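Local coordinates for protein fervidolysin (Fervidobacterium pennivorans, PDB 1R6V) that is a keratin-degrading, calcium-binding serine protease related to subtilisin, which lets its bacterium grow on native feathers, at residues A[166-171]-A[354-359]; A[170-175]-A[348-353]. The protein carries 1 engineered substitution. All blocks are in the same frame, centred on the assembly; numbering follows the deposited sequence.

Contact 1: residues A[166-171]-A[354-359]; sequences DGTHPD and EDSIGY. With CA (calcium ion), chain B.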
loop_
_atom_site.group_PDB
_atom_site.type_symbol
_atom_site.label_atom_id
_atom_site.label_comp_id
_atom_site.label_asym_id
_atom_site.label_seq_id
_atom_site.Cartn_x
_atom_site.Cartn_y
_atom_site.Cartn_z
ATOM N N ASP A 166 -25.890 8.833 1.445
ATOM C CA ASP A 166 -27.156 9.533 1.190
ATOM C C ASP A 166 -27.510 10.294 2.460
ATOM O O ASP A 166 -28.232 9.798 3.329
ATOM C CB ASP A 166 -28.295 8.569 0.844
ATOM C CG ASP A 166 -29.617 9.308 0.602
ATOM O OD1 ASP A 166 -29.617 10.553 0.695
ATOM O OD2 ASP A 166 -30.635 8.650 0.312
ATOM N N GLY A 167 -26.986 11.510 2.559
ATOM C CA GLY A 167 -27.214 12.336 3.729
ATOM C C GLY A 167 -28.652 12.786 3.903
ATOM O O GLY A 167 -28.992 13.368 4.934
ATOM N N THR A 168 -29.503 12.511 2.920
ATOM C CA THR A 168 -30.899 12.925 3.025
ATOM C C THR A 168 -31.738 11.864 3.740
ATOM O O THR A 168 -32.931 12.051 3.963
ATOM C CB THR A 168 -31.520 13.238 1.632
ATOM O OG1 THR A 168 -31.713 12.032 0.890
ATOM C CG2 THR A 168 -30.611 14.176 0.848
ATOM N N HIS A 169 -31.111 10.748 4.101
ATOM C CA HIS A 169 -31.816 9.693 4.826
ATOM C C HIS A 169 -32.259 10.307 6.158
ATOM O O HIS A 169 -31.478 10.984 6.832
ATOM C CB HIS A 169 -30.875 8.509 5.097
ATOM C CG HIS A 169 -31.583 7.250 5.481
ATOM N ND1 HIS A 169 -32.306 7.126 6.646
ATOM C CD2 HIS A 169 -31.743 6.082 4.810
ATOM C CE1 HIS A 169 -32.886 5.939 6.678
ATOM N NE2 HIS A 169 -32.559 5.284 5.577
ATOM N N PRO A 170 -33.508 10.063 6.564
ATOM C CA PRO A 170 -33.982 10.629 7.824
ATOM C C PRO A 170 -33.169 10.193 9.045
ATOM O O PRO A 170 -32.941 10.994 9.945
ATOM C CB PRO A 170 -35.452 10.196 7.872
ATOM C CG PRO A 170 -35.494 8.957 7.033
ATOM C CD PRO A 170 -34.559 9.281 5.895
ATOM N N ASP A 171 -32.714 8.940 9.065
ATOM C CA ASP A 171 -31.915 8.428 10.187
ATOM C C ASP A 171 -30.491 9.011 10.200
ATOM O O ASP A 171 -29.699 8.695 11.090
ATOM C CB ASP A 171 -31.818 6.898 10.110
ATOM C CG ASP A 171 -32.230 6.205 11.404
ATOM O OD1 ASP A 171 -32.287 6.860 12.463
ATOM O OD2 ASP A 171 -32.482 4.983 11.360
ATOM N N GLU A 354 -35.326 5.304 -2.586
ATOM C CA GLU A 354 -35.674 4.950 -3.960
ATOM C C GLU A 354 -35.274 5.967 -5.018
ATOM O O GLU A 354 -34.853 5.584 -6.108
ATOM C CB GLU A 354 -37.172 4.679 -4.060
ATOM C CG GLU A 354 -37.613 3.457 -3.275
ATOM C CD GLU A 354 -39.027 3.039 -3.617
ATOM O OE1 GLU A 354 -39.409 3.174 -4.798
ATOM O OE2 GLU A 354 -39.747 2.563 -2.717
ATOM N N ASP A 355 -35.402 7.251 -4.707
ATOM C CA ASP A 355 -35.045 8.290 -5.669
ATOM C C ASP A 355 -33.695 8.933 -5.381
ATOM O O ASP A 355 -33.397 10.027 -5.870
ATOM C CB ASP A 355 -36.129 9.374 -5.712
ATOM C CG ASP A 355 -37.469 8.836 -6.184
ATOM O OD1 ASP A 355 -37.484 7.944 -7.063
ATOM O OD2 ASP A 355 -38.511 9.308 -5.689
ATOM N N SER A 356 -32.874 8.256 -4.583
ATOM C CA SER A 356 -31.550 8.774 -4.266
ATOM C C SER A 356 -30.559 8.317 -5.335
ATOM O O SER A 356 -30.824 7.362 -6.061
ATOM C CB SER A 356 -31.108 8.312 -2.870
ATOM O OG SER A 356 -31.877 8.974 -1.869
ATOM N N ILE A 357 -29.425 9.005 -5.438
ATOM C CA ILE A 357 -28.414 8.687 -6.451
ATOM C C ILE A 357 -27.946 7.239 -6.414
ATOM O O ILE A 357 -27.929 6.555 -7.436
ATOM C CB ILE A 357 -27.163 9.594 -6.299
ATOM C CG1 ILE A 357 -27.578 11.068 -6.373
ATOM C CG2 ILE A 357 -26.138 9.269 -7.398
ATOM C CD1 ILE A 357 -26.465 12.054 -5.990
ATOM N N GLY A 358 -27.570 6.774 -5.227
ATOM C CA GLY A 358 -27.074 5.415 -5.096
ATOM C C GLY A 358 -28.044 4.305 -4.732
ATOM O O GLY A 358 -27.623 3.287 -4.183
ATOM N N TYR A 359 -29.332 4.468 -5.026
ATOM C CA TYR A 359 -30.297 3.408 -4.722
ATOM C C TYR A 359 -29.939 2.044 -5.343
ATOM O O TYR A 359 -29.646 1.950 -6.539
ATOM C CB TYR A 359 -31.697 3.802 -5.212
ATOM C CG TYR A 359 -32.765 2.802 -4.828
ATOM C CD1 TYR A 359 -33.147 2.643 -3.491
ATOM C CD2 TYR A 359 -33.392 2.010 -5.793
ATOM C CE1 TYR A 359 -34.130 1.722 -3.125
ATOM C CE2 TYR A 359 -34.376 1.081 -5.442
ATOM C CZ TYR A 359 -34.738 0.944 -4.106
ATOM O OH TYR A 359 -35.697 0.023 -3.743
HETATM CA CA CA B . -32.665 6.388 14.725
#
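The carboxylate of D166 lies against the hydroxymethyl group of S356, and this pair makes up nearly all of a small junction between two loops of the subtilisin-like catalytic domain. S356 OG donates to D166 OD2 over a short 2.5 Å, coming in from above the carboxylate plane, 47° out of it. S356 CB follows behind the hydroxyl, 3.2 Å from D166 OD2. D166 reaches across because its CG stands anti to the backbone N (chi1 179°), which sets the carboxylate between its own turn and S356, one oxygen for each.

The other oxygen works within the loop. T168 OG1 donates to D166 OD1 at 2.6 Å on the syn side, while T168 N meets the same oxygen from 42° above the plane at 3.0 Å, closing an Asx turn. The backbone joins in with H169 N bonded to D166 O, so the type I turn 166-169 is tied from both side chain and main chain. T168 OG1 itself only comes within 4.1 Å of S356 OG. With an alanine in place of D166, S356 OG would probably be left without its acceptor, and T168 without the carboxylate that closes the Asx turn.

Further along, H169 takes the backbone N of D171 on ND1, almost exactly in the ring plane, and gives NE2 to T373 O. That pattern fixes the ring's rotation just before D171, whose OD1 binds the calcium at 2.3 Å; E129, K211, D213, K215 and I217 complete the site. D193 lies against both D166 and S356, so a second acid is close by. D166 is buried, yet OD1 alone takes two donors and OD2 takes S356 OG and probably G353 N as well, donors that are all neutral hydroxyl or amide groups and would probably stabilise a carboxylate.

Contact 2: residues A[170-175]-A[348-353]; sequences PDLEGQ and LSTVPG. With CA (calcium ion), chain B.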
loop_
_atom_site.group_PDB
_atom_site.type_symbol
_atom_site.label_atom_id
_atom_site.label_comp_id
_atom_site.label_asym_id
_atom_site.label_seq_id
_atom_site.Cartn_x
_atom_site.Cartn_y
_atom_site.Cartn_z
ATOM N N PRO A 170 -33.508 10.063 6.564
ATOM C CA PRO A 170 -33.982 10.629 7.824
ATOM C C PRO A 170 -33.169 10.193 9.045
ATOM O O PRO A 170 -32.941 10.994 9.945
ATOM C CB PRO A 170 -35.452 10.196 7.872
ATOM C CG PRO A 170 -35.494 8.957 7.033
ATOM C CD PRO A 170 -34.559 9.281 5.895
ATOM N N ASP A 171 -32.714 8.940 9.065
ATOM C CA ASP A 171 -31.915 8.428 10.187
ATOM C C ASP A 171 -30.491 9.011 10.200
ATOM O O ASP A 171 -29.699 8.695 11.090
ATOM C CB ASP A 171 -31.818 6.898 10.110
ATOM C CG ASP A 171 -32.230 6.205 11.404
ATOM O OD1 ASP A 171 -32.287 6.860 12.463
ATOM O OD2 ASP A 171 -32.482 4.983 11.360
ATOM N N LEU A 172 -30.147 9.828 9.204
ATOM C CA LEU A 172 -28.817 10.429 9.173
ATOM C C LEU A 172 -28.904 11.941 9.277
ATOM O O LEU A 172 -27.898 12.633 9.117
ATOM C CB LEU A 172 -28.060 10.048 7.890
ATOM C CG LEU A 172 -27.739 8.554 7.738
ATOM C CD1 LEU A 172 -27.028 8.315 6.401
ATOM C CD2 LEU A 172 -26.834 8.107 8.891
ATOM N N GLU A 173 -30.100 12.459 9.547
ATOM C CA GLU A 173 -30.272 13.905 9.666
ATOM C C GLU A 173 -29.357 14.457 10.749
ATOM O O GLU A 173 -29.295 13.921 11.851
ATOM C CB GLU A 173 -31.736 14.248 9.992
ATOM C CG GLU A 173 -32.053 15.747 9.897
ATOM C CD GLU A 173 -31.639 16.530 11.141
ATOM O OE1 GLU A 173 -31.409 17.757 11.025
ATOM O OE2 GLU A 173 -31.560 15.924 12.234
ATOM N N GLY A 174 -28.638 15.529 10.428
ATOM C CA GLY A 174 -27.735 16.133 11.393
ATOM C C GLY A 174 -26.464 15.349 11.656
ATOM O O GLY A 174 -25.571 15.830 12.358
ATOM N N GLN A 175 -26.356 14.157 11.065
ATOM C CA GLN A 175 -25.196 13.292 11.266
ATOM C C GLN A 175 -24.121 13.325 10.185
ATOM O O GLN A 175 -23.011 12.849 10.411
ATOM C CB GLN A 175 -25.658 11.836 11.420
ATOM C CG GLN A 175 -26.643 11.630 12.544
ATOM C CD GLN A 175 -25.982 11.721 13.894
ATOM O OE1 GLN A 175 -25.471 10.729 14.424
ATOM N NE2 GLN A 175 -25.962 12.920 14.455
ATOM N N LEU A 348 -28.599 -4.822 9.859
ATOM C CA LEU A 348 -29.631 -3.910 9.410
ATOM C C LEU A 348 -29.121 -2.475 9.493
ATOM O O LEU A 348 -28.639 -2.058 10.537
ATOM C CB LEU A 348 -30.876 -4.057 10.294
ATOM C CG LEU A 348 -32.024 -3.104 9.942
ATOM C CD1 LEU A 348 -32.490 -3.392 8.507
ATOM C CD2 LEU A 348 -33.193 -3.302 10.932
ATOM N N SER A 349 -29.215 -1.742 8.385
ATOM C CA SER A 349 -28.786 -0.349 8.365
ATOM C C SER A 349 -29.459 0.445 7.256
ATOM O O SER A 349 -30.249 -0.085 6.469
ATOM C CB SER A 349 -27.276 -0.245 8.213
ATOM O OG SER A 349 -26.858 1.100 8.494
ATOM N N THR A 350 -29.124 1.728 7.220
ATOM C CA THR A 350 -29.646 2.681 6.255
ATOM C C THR A 350 -29.120 2.471 4.830
ATOM O O THR A 350 -27.946 2.169 4.642
ATOM C CB THR A 350 -29.260 4.118 6.689
ATOM O OG1 THR A 350 -27.868 4.148 7.046
ATOM C CG2 THR A 350 -30.061 4.556 7.904
ATOM N N VAL A 351 -29.997 2.585 3.831
ATOM C CA VAL A 351 -29.550 2.515 2.442
ATOM C C VAL A 351 -30.202 3.714 1.761
ATOM O O VAL A 351 -31.196 4.256 2.257
ATOM C CB VAL A 351 -29.925 1.183 1.694
ATOM C CG1 VAL A 351 -29.229 -0.001 2.363
ATOM C CG2 VAL A 351 -31.439 0.986 1.625
ATOM N N PRO A 352 -29.634 4.170 0.640
ATOM C CA PRO A 352 -30.216 5.326 -0.053
ATOM C C PRO A 352 -31.666 5.086 -0.447
ATOM O O PRO A 352 -32.049 3.962 -0.766
ATOM C CB PRO A 352 -29.300 5.505 -1.263
ATOM C CG PRO A 352 -28.701 4.140 -1.456
ATOM C CD PRO A 352 -28.441 3.679 -0.067
ATOM N N GLY A 353 -32.470 6.143 -0.412
ATOM C CA GLY A 353 -33.874 6.018 -0.772
ATOM C C GLY A 353 -34.106 5.713 -2.247
ATOM O O GLY A 353 -33.211 5.869 -3.067
HETATM CA CA CA B . -32.665 6.388 14.725
#
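T350 holds its OG1 between the backbone N and the carbonyl carbon (chi1 47°), which leaves CG2 anti to the carbonyl carbon and aimed at D171. D171 for its part has an unusual chi1 of -127°, well away from a staggered position, consistent with the carboxylate being turned to the metal. What meets is carbon on carbon: T350 CG2 packs 3.7 Å from D171 CB, on the aliphatic stem of the acid. L172 adds a looser touch from beside it, its CD1 lying 4.3 Å from T350 OG1.

No hydrogen bond joins the two segments; their polar ends have other partners. The T350 hydroxyl bonds T202 O, in the helix 200-209, and D171 OD2 takes the hydroxyl of Y374. T350 CG2 also lies against the ring of H169, whose ND1 accepts from D171 N; the T350 side chain touches Y374 as well.

T350 belongs to strand 347-350, at the edge of a small antiparallel sheet, and D171 to a 3-10 turn closed by E173 N bonding P170 O. The acid serves a site consistent with the strong calcium site of subtilisins. The chemistry implies a division of labour: metal and Y374 each engage one carboxylate oxygen, while the threonine methyl gives the stem of D171 a nonpolar backing in a buried setting.

How the contacts relate
Both contacts begin in the one loop after strand 157-162 and share P170 and D171, and their partners run consecutively along the chain, from strand 347-350 into the following loop. Contact 2 is the buried one, where methyl and methylene groups pack behind the acid that binds the calcium. Contact 1, with its centre about 7 Å away, is only partly buried and rests on a polar acid-to-hydroxyl bond. They also touch directly: D166 OD2 of contact 1 probably accepts from G353 N of contact 2 at 3.2 Å, and H169 CD2 packs on V351 O. The 166-175 loop is thus joined to 348-359 by nonpolar packing near the metal and hydrogen bonding nearer the surface.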